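Local structure of glutathione S-transferase (Agrobacterium tumefaciens, 2YCD) at residues Leu153-Arg156 / Leu157-Ser161; Ser173-Ala176 / Ala177-Leu180. The protein probably catalyses the conjugation of glutathione to electrophilic compounds, consistent with a part in herbicide detoxification by this soil bacterium. All blocks are in the same frame, centred on the assembly; numbering follows the deposited sequence. Where two conformers were deposited one is given.

Contact 1: residues Leu153-Arg156 / Leu157-Ser161; sequences LLKR and LDELS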
loop_
_atom_site.group_PDB
_atom_site.type_symbol
_atom_site.label_atom_id
_atom_site.label_comp_id
_atom_site.label_asym_id
_atom_site.label_seq_id
_atom_site.Cartn_x
_atom_site.Cartn_y
_atom_site.Cartn_z
ATOM N N LEU A 153 -14.448 0.588 9.551
ATOM C CA LEU A 153 -14.131 1.863 8.915
ATOM C C LEU A 153 -14.245 3.049 9.888
ATOM O O LEU A 153 -13.348 3.902 9.967
ATOM C CB LEU A 153 -15.002 2.091 7.663
ATOM C CG LEU A 153 -14.884 3.473 7.032
ATOM C CD1 LEU A 153 -13.456 3.733 6.567
ATOM C CD2 LEU A 153 -15.858 3.590 5.873
ATOM N N LEU A 154 -15.344 3.109 10.638
ATOM C CA LEU A 154 -15.532 4.212 11.571
ATOM C C LEU A 154 -14.434 4.248 12.634
ATOM O O LEU A 154 -13.988 5.320 13.020
ATOM C CB LEU A 154 -16.927 4.157 12.212
ATOM C CG LEU A 154 -18.101 4.224 11.230
ATOM C CD1 LEU A 154 -19.451 4.256 11.962
ATOM C CD2 LEU A 154 -17.967 5.417 10.312
ATOM N N LYS A 155 -13.975 3.082 13.072
ATOM C CA LYS A 155 -12.862 3.010 14.010
ATOM C C LYS A 155 -11.577 3.628 13.419
ATOM O O LYS A 155 -10.895 4.407 14.077
ATOM C CB LYS A 155 -12.651 1.557 14.449
ATOM C CG LYS A 155 -11.500 1.363 15.417
ATOM C CD LYS A 155 -11.496 -0.051 15.977
ATOM C CE LYS A 155 -10.355 -0.250 16.972
ATOM N NZ LYS A 155 -9.012 -0.194 16.319
ATOM N N ARG A 156 -11.257 3.290 12.172
ATOM C CA ARG A 156 -10.082 3.869 11.516
ATOM C C ARG A 156 -10.219 5.375 11.297
ATOM O O ARG A 156 -9.244 6.113 11.431
ATOM C CB ARG A 156 -9.816 3.179 10.172
ATOM C CG ARG A 156 -9.302 1.769 10.310
ATOM C CD ARG A 156 -7.844 1.717 10.774
ATOM N NE ARG A 156 -7.415 0.331 10.879
ATOM C CZ ARG A 156 -7.176 -0.312 12.015
ATOM N NH1 ARG A 156 -7.295 0.304 13.185
ATOM N NH2 ARG A 156 -6.797 -1.586 11.975
ATOM N N LEU A 157 -11.422 5.841 10.966
ATOM C CA LEU A 157 -11.652 7.270 10.816
ATOM C C LEU A 157 -11.570 8.010 12.160
ATOM O O LEU A 157 -11.029 9.105 12.224
ATOM C CB LEU A 157 -12.990 7.552 10.114
ATOM C CG LEU A 157 -13.116 7.017 8.674
ATOM C CD1 LEU A 157 -14.498 7.294 8.107
ATOM C CD2 LEU A 157 -12.068 7.628 7.744
ATOM N N ASP A 158 -12.076 7.381 13.219
ATOM C CA ASP A 158 -11.896 7.910 14.582
ATOM C C ASP A 158 -10.408 8.112 14.844
ATOM O O ASP A 158 -9.978 9.159 15.304
ATOM C CB ASP A 158 -12.419 6.948 15.662
ATOM C CG ASP A 158 -13.942 6.849 15.713
ATOM O OD1 ASP A 158 -14.647 7.727 15.169
ATOM O OD2 ASP A 158 -14.425 5.867 16.328
ATOM N N GLU A 159 -9.614 7.082 14.558
ATOM C CA GLU A 159 -8.175 7.134 14.801
ATOM C C GLU A 159 -7.472 8.213 13.965
ATOM O O GLU A 159 -6.632 8.976 14.469
ATOM C CB GLU A 159 -7.563 5.745 14.553
ATOM C CG GLU A 159 -7.975 4.734 15.641
ATOM C CD GLU A 159 -7.970 3.283 15.189
ATOM O OE1 GLU A 159 -7.636 2.976 14.024
ATOM O OE2 GLU A 159 -8.304 2.408 16.014
ATOM N N LEU A 160 -7.810 8.287 12.681
ATOM C CA LEU A 160 -7.201 9.281 11.812
ATOM C C LEU A 160 -7.567 10.706 12.236
ATOM O O LEU A 160 -6.736 11.615 12.231
ATOM C CB LEU A 160 -7.640 9.044 10.358
ATOM C CG LEU A 160 -7.040 10.007 9.330
ATOM C CD1 LEU A 160 -5.526 9.866 9.253
ATOM C CD2 LEU A 160 -7.663 9.796 7.945
ATOM N N SER A 161 -8.835 10.888 12.587
ATOM C CA SER A 161 -9.344 12.198 13.009
ATOM C C SER A 161 -8.670 12.669 14.301
ATOM O O SER A 161 -8.271 13.833 14.409
ATOM C CB SER A 161 -10.853 12.096 13.189
ATOM O OG SER A 161 -11.382 13.318 13.691
#

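Contact 2: residues Ser173-Ala176 / Ala177-Leu180; sequences SFSA and ADIL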
loop_
_atom_site.group_PDB
_atom_site.type_symbol
_atom_site.label_atom_id
_atom_site.label_comp_id
_atom_site.label_asym_id
_atom_site.label_seq_id
_atom_site.Cartn_x
_atom_site.Cartn_y
_atom_site.Cartn_z
ATOM N N SER A 173 4.139 20.790 5.916
ATOM C CA SER A 173 3.709 21.384 4.657
ATOM C C SER A 173 2.963 20.369 3.797
ATOM O O SER A 173 3.161 19.157 3.940
ATOM C CB SER A 173 4.919 21.909 3.878
ATOM O OG SER A 173 5.572 22.945 4.589
ATOM N N PHE A 174 2.125 20.871 2.903
ATOM C CA PHE A 174 1.434 20.016 1.949
ATOM C C PHE A 174 2.446 19.060 1.303
ATOM O O PHE A 174 3.556 19.466 0.946
ATOM C CB PHE A 174 0.744 20.867 0.878
ATOM C CG PHE A 174 0.011 20.053 -0.149
ATOM C CD1 PHE A 174 -1.278 19.593 0.096
ATOM C CD2 PHE A 174 0.620 19.726 -1.350
ATOM C CE1 PHE A 174 -1.932 18.816 -0.857
ATOM C CE2 PHE A 174 -0.035 18.971 -2.292
ATOM C CZ PHE A 174 -1.296 18.513 -2.050
ATOM N N SER A 175 2.059 17.791 1.147
ATOM C CA SER A 175 2.982 16.783 0.613
ATOM C C SER A 175 2.297 15.724 -0.233
ATOM O O SER A 175 1.059 15.657 -0.330
ATOM C CB SER A 175 3.723 16.074 1.759
ATOM O OG SER A 175 2.877 15.121 2.377
ATOM N N ALA A 176 3.121 14.867 -0.832
ATOM C CA ALA A 176 2.613 13.692 -1.524
ATOM C C ALA A 176 1.725 12.817 -0.635
ATOM O O ALA A 176 0.839 12.123 -1.150
ATOM C CB ALA A 176 3.765 12.878 -2.080
ATOM N N ALA A 177 1.945 12.827 0.684
ATOM C CA ALA A 177 1.066 12.049 1.555
ATOM C C ALA A 177 -0.361 12.589 1.504
ATOM O O ALA A 177 -1.329 11.823 1.535
ATOM C CB ALA A 177 1.587 12.032 3.009
ATOM N N ASP A 178 -0.495 13.917 1.447
ATOM C CA ASP A 178 -1.826 14.496 1.409
ATOM C C ASP A 178 -2.524 14.194 0.094
ATOM O O ASP A 178 -3.732 13.952 0.072
ATOM C CB ASP A 178 -1.786 16.008 1.693
ATOM C CG ASP A 178 -1.127 16.321 3.013
ATOM O OD1 ASP A 178 -1.686 15.966 4.077
ATOM O OD2 ASP A 178 -0.031 16.906 2.955
ATOM N N ILE A 179 -1.775 14.197 -1.002
ATOM C CA ILE A 179 -2.365 13.819 -2.289
ATOM C C ILE A 179 -2.971 12.416 -2.193
ATOM O O ILE A 179 -4.145 12.202 -2.543
ATOM C CB ILE A 179 -1.332 13.881 -3.420
ATOM C CG1 ILE A 179 -0.900 15.338 -3.680
ATOM C CG2 ILE A 179 -1.879 13.194 -4.688
ATOM C CD1 ILE A 179 0.134 15.474 -4.816
ATOM N N LEU A 180 -2.185 11.456 -1.716
ATOM C CA LEU A 180 -2.672 10.075 -1.657
ATOM C C LEU A 180 -3.809 9.915 -0.654
ATOM O O LEU A 180 -4.831 9.255 -0.939
ATOM C CB LEU A 180 -1.527 9.110 -1.344
ATOM C CG LEU A 180 -0.456 9.009 -2.440
ATOM C CD1 LEU A 180 0.720 8.181 -1.934
ATOM C CD2 LEU A 180 -1.025 8.428 -3.752
HETATM O O HOH W 1 1.978 16.658 4.664
#

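Contact 1: residues Leu153-Arg156 / Leu157-Ser161
Glu159 takes a basic side chain on each of its two carboxylate oxygens. Lys155 NZ reaches Glu159 OE2 at 2.7 Å, an i to i+4 salt bridge, and Arg156 NH1 gives Glu159 OE1 a second one at 2.8 Å, i to i+3, with an N-H...O angle of 153°. Both oxygens use their syn lone pairs. OE1 lies close to the guanidinium plane, at its edge, and the carboxylate is turned 29° from that plane. Lys155 runs out straight until its last torsion (chi4 -67°), where it bends to bring NZ over to Glu159. With a bond on each oxygen, rotation of the carboxylate is probably restricted.

The backbone here is regular alpha helix, part of helix 142-164 in the all-helical C-terminal domain of the glutathione transferase fold, with i to i+4 bonds such as Leu157 N to Leu153 O at 2.9 Å.

Leu153 CD1 sits 3.9 Å from Leu157 CG, and the pair faces inward, Leu153 against Ile126 and Phe129, Leu157 against Leu200. Arg156 packs on Gln72 of the second subunit, a ligand-pocket residue, and Glu159 on Phe70 of that chain; the Arg156 side chain is about 5 Å from a bound S-(p-nitrobenzyl)glutathione.

Contact 2: residues Ser173-Ala176 / Ala177-Leu180
Ser175 holds OG between its own backbone N and carbonyl carbon (chi1 77°), which aims the hydroxyl at the first turn of the helix, where it accepts from Ala177 N at 3.0 Å. With CG of Asp178 anti to the carbonyl carbon (chi1 -56°) and the carboxylate rotated by chi2 -67°, OD2 comes back to Ser175 N at 2.9 Å, using its anti lone pair. Ser175, the N-cap of helix 176-185, and Asp178 thus form a capping box, though OG takes the amide one residue short of Asp178.

One water donates to Ser173 O and to Asp178 OD2 and accepts from Ser175 OG. Beside the box Phe174 and Ile179 close a hydrophobic staple, crossing at about a right angle with Phe174 CZ 3.6 Å from Ile179 CG1. Arg210 makes a cation-pi contact with this ring, and Trp169 meets it edge-to-face. Box and staple recur at this helix in other glutathione transferases, where they probably help the fold form.

OD1 of Asp178 is bonded to Tyr203 OH and Leu170 N, so the buried carboxylate is gripped at both oxygens. With several donors around it and the positive end of the helix dipole close by, it is probably held as the anion.

Overall arrangement
Both contacts belong to the helical C-terminal domain and come in series along the chain: contact 1 lies within helix 142-164, and contact 2 opens the next one, helix 176-185. Their centres are 19 Å apart and their nearest atoms about 9 Å, with no touch. Helix 105-135 lies against both, with Trp114 touching Leu160 and also Ala177. Contact 1 is farther from the chain centre, about 18 Å, and meets the second subunit; contact 2, at about 11 Å, also packs on helix 35-45 of the thioredoxin-like N-terminal domain. One therefore belongs to the dimer interface, the other to the junction of the two domains within a subunit.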